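Local coordinates for protein ADP-ribosylation factor guanine nucleotide-exchange factor SEC7 (Saccharomyces cerevisiae, PDB 4OIY) that activates the small GTPase ARF1 at the trans-Golgi network through its Sec7 guanine nucleotide-exchange domain, here the crystallised part, and so supports vesicle budding and Golgi traffic, at residues K9-E14 and K33-D38. Numbering follows the deposited sequence.
Sequences KTALSE and KGFLKD
Phe35 reaches from the loop 33-38 to the first turn of helix 11-21 and meets Ala11 and Leu12 there. Its ring takes CD1 of Leu12 over one face in a CH-pi contact, with this methyl carbon 4.1 Å from the centroid of the Phe35 ring and only 13° off its normal. CG of Leu12 is anti to the backbone N (chi1 178°), which turns the side chain to the ring, and CD1 then sits above the face, offset toward its rim. The far end of the ring presses on the backbone as well: CZ of Phe35 lies 3.5 Å from N of Leu12. CB of Ala11 sits at the ring edge, in its plane, 3.9 Å from CZ of Phe35.

Lys33 runs past the ring edge, with its CE also in the ring plane. Its chain bends at its last two torsions and brings NZ of Lys33 to 3.5 Å from CB of Ala11. NZ of Lys33 is 5.0 Å from OE1 of Glu14, too far for a salt bridge, though the opposite charges may attract weakly. No hydrogen bond joins the two segments.

Each segment has its own helix-end motif. Thr10 is the N-cap of helix 11-21, and its OG1 accepts from N of Ser13 at 3.0 Å. Gly34, with positive phi, closes helix 23-32 in a Schellman motif.

The contact is a small surface patch within the all-helical Sec7 domain, where the start of helix 11-21 meets the loop leaving helix 23-32. Phe35 also touches Cys15 and Leu30, one on each of these helices, while Leu36 packs against helices 23-32 and 41-50.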
ATOM      1  N   LYS A   9     -17.083  -7.409 -24.876  1.00 16.06           N
ATOM      2  CA  LYS A   9     -16.237  -7.558 -23.697  1.00 16.13           C
ATOM      3  C   LYS A   9     -16.337  -8.977 -23.158  1.00 15.01           C
ATOM      4  O   LYS A   9     -17.396  -9.595 -23.233  1.00 14.83           O
ATOM      5  CB  LYS A   9     -16.692  -6.592 -22.597  1.00 17.13           C
ATOM      6  CG  LYS A   9     -16.664  -5.123 -22.972  1.00 18.33           C
ATOM      7  CD  LYS A   9     -17.236  -4.247 -21.860  1.00 19.45           C
ATOM      8  CE  LYS A   9     -16.375  -4.240 -20.604  1.00 20.18           C
ATOM      9  NZ  LYS A   9     -14.980  -3.776 -20.856  1.00 20.92           N
ATOM     10  N   THR A  10     -15.248  -9.495 -22.590  1.00 14.41           N
ATOM     11  CA  THR A  10     -15.318 -10.746 -21.846  1.00 14.41           C
ATOM     12  C   THR A  10     -16.185 -10.560 -20.602  1.00 14.52           C
ATOM     13  O   THR A  10     -16.395  -9.434 -20.146  1.00 14.64           O
ATOM     14  CB  THR A  10     -13.943 -11.234 -21.366  1.00 14.62           C
ATOM     15  OG1 THR A  10     -13.346 -10.224 -20.541  1.00 14.59           O
ATOM     16  CG2 THR A  10     -13.015 -11.557 -22.540  1.00 14.79           C
ATOM     17  N   ALA A  11     -16.673 -11.671 -20.064  1.00 14.83           N
ATOM     18  CA  ALA A  11     -17.442 -11.675 -18.823  1.00 14.92           C
ATOM     19  C   ALA A  11     -16.639 -11.066 -17.671  1.00 14.80           C
ATOM     20  O   ALA A  11     -17.174 -10.285 -16.880  1.00 14.88           O
ATOM     21  CB  ALA A  11     -17.870 -13.096 -18.477  1.00 15.55           C
ATOM     22  N   LEU A  12     -15.359 -11.418 -17.587  1.00 14.08           N
ATOM     23  CA  LEU A  12     -14.476 -10.867 -16.555  1.00 13.66           C
ATOM     24  C   LEU A  12     -14.310  -9.361 -16.719  1.00 13.85           C
ATOM     25  O   LEU A  12     -14.328  -8.633 -15.733  1.00 13.17           O
ATOM     26  CB  LEU A  12     -13.103 -11.539 -16.572  1.00 13.55           C
ATOM     27  CG  LEU A  12     -12.052 -11.032 -15.570  1.00 13.63           C
ATOM     28  CD1 LEU A  12     -12.547 -11.137 -14.134  1.00 14.00           C
ATOM     29  CD2 LEU A  12     -10.749 -11.797 -15.738  1.00 13.69           C
ATOM     30  N   SER A  13     -14.135  -8.892 -17.951  1.00 14.09           N
ATOM     31  CA  SER A  13     -13.977  -7.455 -18.193  1.00 14.87           C
ATOM     32  C   SER A  13     -15.235  -6.684 -17.799  1.00 14.63           C
ATOM     33  O   SER A  13     -15.154  -5.590 -17.250  1.00 13.32           O
ATOM     34  CB  SER A  13     -13.596  -7.182 -19.651  1.00 15.87           C
ATOM     35  OG  SER A  13     -12.305  -7.710 -19.930  1.00 18.77           O
ATOM     36  N   GLU A  14     -16.400  -7.272 -18.045  1.00 14.84           N
ATOM     37  CA  GLU A  14     -17.657  -6.682 -17.588  1.00 15.58           C
ATOM     38  C   GLU A  14     -17.694  -6.556 -16.062  1.00 14.70           C
ATOM     39  O   GLU A  14     -18.103  -5.520 -15.544  1.00 14.60           O
ATOM     40  CB  GLU A  14     -18.853  -7.491 -18.098  1.00 17.31           C
ATOM     41  CG  GLU A  14     -19.088  -7.331 -19.596  1.00 19.42           C
ATOM     42  CD  GLU A  14     -20.160  -8.259 -20.151  1.00 21.26           C
ATOM     43  OE1 GLU A  14     -20.408  -9.330 -19.562  1.00 23.54           O
ATOM     44  OE2 GLU A  14     -20.753  -7.919 -21.202  1.00 24.10           O
ATOM     45  N   LYS A  33     -21.171 -15.115 -10.900  1.00 27.94           N
ATOM     46  CA  LYS A  33     -20.591 -15.524 -12.179  1.00 29.15           C
ATOM     47  C   LYS A  33     -19.407 -16.485 -12.052  1.00 29.05           C
ATOM     48  O   LYS A  33     -18.868 -16.934 -13.062  1.00 30.28           O
ATOM     49  CB  LYS A  33     -20.187 -14.291 -12.987  1.00 29.84           C
ATOM     50  CG  LYS A  33     -21.372 -13.428 -13.393  1.00 31.26           C
ATOM     51  CD  LYS A  33     -20.951 -12.095 -13.992  1.00 32.28           C
ATOM     52  CE  LYS A  33     -20.007 -12.259 -15.176  1.00 33.30           C
ATOM     53  NZ  LYS A  33     -20.559 -13.125 -16.256  1.00 34.38           N
ATOM     54  N   GLY A  34     -19.004 -16.798 -10.821  1.00 29.11           N
ATOM     55  CA  GLY A  34     -17.983 -17.813 -10.569  1.00 28.45           C
ATOM     56  C   GLY A  34     -16.542 -17.332 -10.576  1.00 28.98           C
ATOM     57  O   GLY A  34     -15.617 -18.143 -10.491  1.00 28.99           O
ATOM     58  N   PHE A  35     -16.340 -16.022 -10.674  1.00 28.06           N
ATOM     59  CA  PHE A  35     -14.989 -15.452 -10.667  1.00 28.32           C
ATOM     60  C   PHE A  35     -14.422 -15.329  -9.257  1.00 28.54           C
ATOM     61  O   PHE A  35     -13.212 -15.182  -9.086  1.00 29.63           O
ATOM     62  CB  PHE A  35     -14.980 -14.078 -11.339  1.00 27.73           C
ATOM     63  CG  PHE A  35     -15.148 -14.135 -12.827  1.00 27.08           C
ATOM     64  CD1 PHE A  35     -14.198 -14.766 -13.618  1.00 27.04           C
ATOM     65  CD2 PHE A  35     -16.248 -13.555 -13.442  1.00 26.87           C
ATOM     66  CE1 PHE A  35     -14.344 -14.823 -14.991  1.00 27.13           C
ATOM     67  CE2 PHE A  35     -16.396 -13.608 -14.817  1.00 27.34           C
ATOM     68  CZ  PHE A  35     -15.444 -14.243 -15.591  1.00 27.19           C
ATOM     69  N   LEU A  36     -15.303 -15.388  -8.262  1.00 27.86           N
ATOM     70  CA  LEU A  36     -14.929 -15.224  -6.864  1.00 27.59           C
ATOM     71  C   LEU A  36     -15.570 -16.334  -6.034  1.00 28.16           C
ATOM     72  O   LEU A  36     -16.782 -16.547  -6.092  1.00 28.61           O
ATOM     73  CB  LEU A  36     -15.392 -13.847  -6.390  1.00 26.80           C
ATOM     74  CG  LEU A  36     -14.897 -13.312  -5.049  1.00 25.65           C
ATOM     75  CD1 LEU A  36     -13.377 -13.309  -4.981  1.00 25.04           C
ATOM     76  CD2 LEU A  36     -15.451 -11.918  -4.810  1.00 24.79           C
ATOM     77  N   LYS A  37     -14.746 -17.041  -5.265  1.00 29.17           N
ATOM     78  CA  LYS A  37     -15.193 -18.202  -4.492  1.00 29.42           C
ATOM     79  C   LYS A  37     -16.287 -17.834  -3.493  1.00 28.31           C
ATOM     80  O   LYS A  37     -17.328 -18.490  -3.417  1.00 28.38           O
ATOM     81  CB  LYS A  37     -14.001 -18.817  -3.751  1.00 31.16           C
ATOM     82  CG  LYS A  37     -14.268 -20.174  -3.125  1.00 32.55           C
ATOM     83  CD  LYS A  37     -13.073 -20.634  -2.302  1.00 33.39           C
ATOM     84  CE  LYS A  37     -13.245 -22.061  -1.803  1.00 34.05           C
ATOM     85  NZ  LYS A  37     -13.257 -23.054  -2.915  1.00 34.31           N
ATOM     86  N   ASP A  38     -16.034 -16.782  -2.724  1.00 26.14           N
ATOM     87  CA  ASP A  38     -16.965 -16.310  -1.710  1.00 24.97           C
ATOM     88  C   ASP A  38     -16.584 -14.880  -1.333  1.00 23.51           C
ATOM     89  O   ASP A  38     -15.673 -14.306  -1.934  1.00 22.97           O
ATOM     90  CB  ASP A  38     -16.944 -17.247  -0.490  1.00 24.65           C
ATOM     91  CG  ASP A  38     -15.545 -17.472   0.060  1.00 25.22           C
ATOM     92  OD1 ASP A  38     -14.782 -16.492   0.189  1.00 23.76           O
ATOM     93  OD2 ASP A  38     -15.208 -18.636   0.382  1.00 26.09           O
TER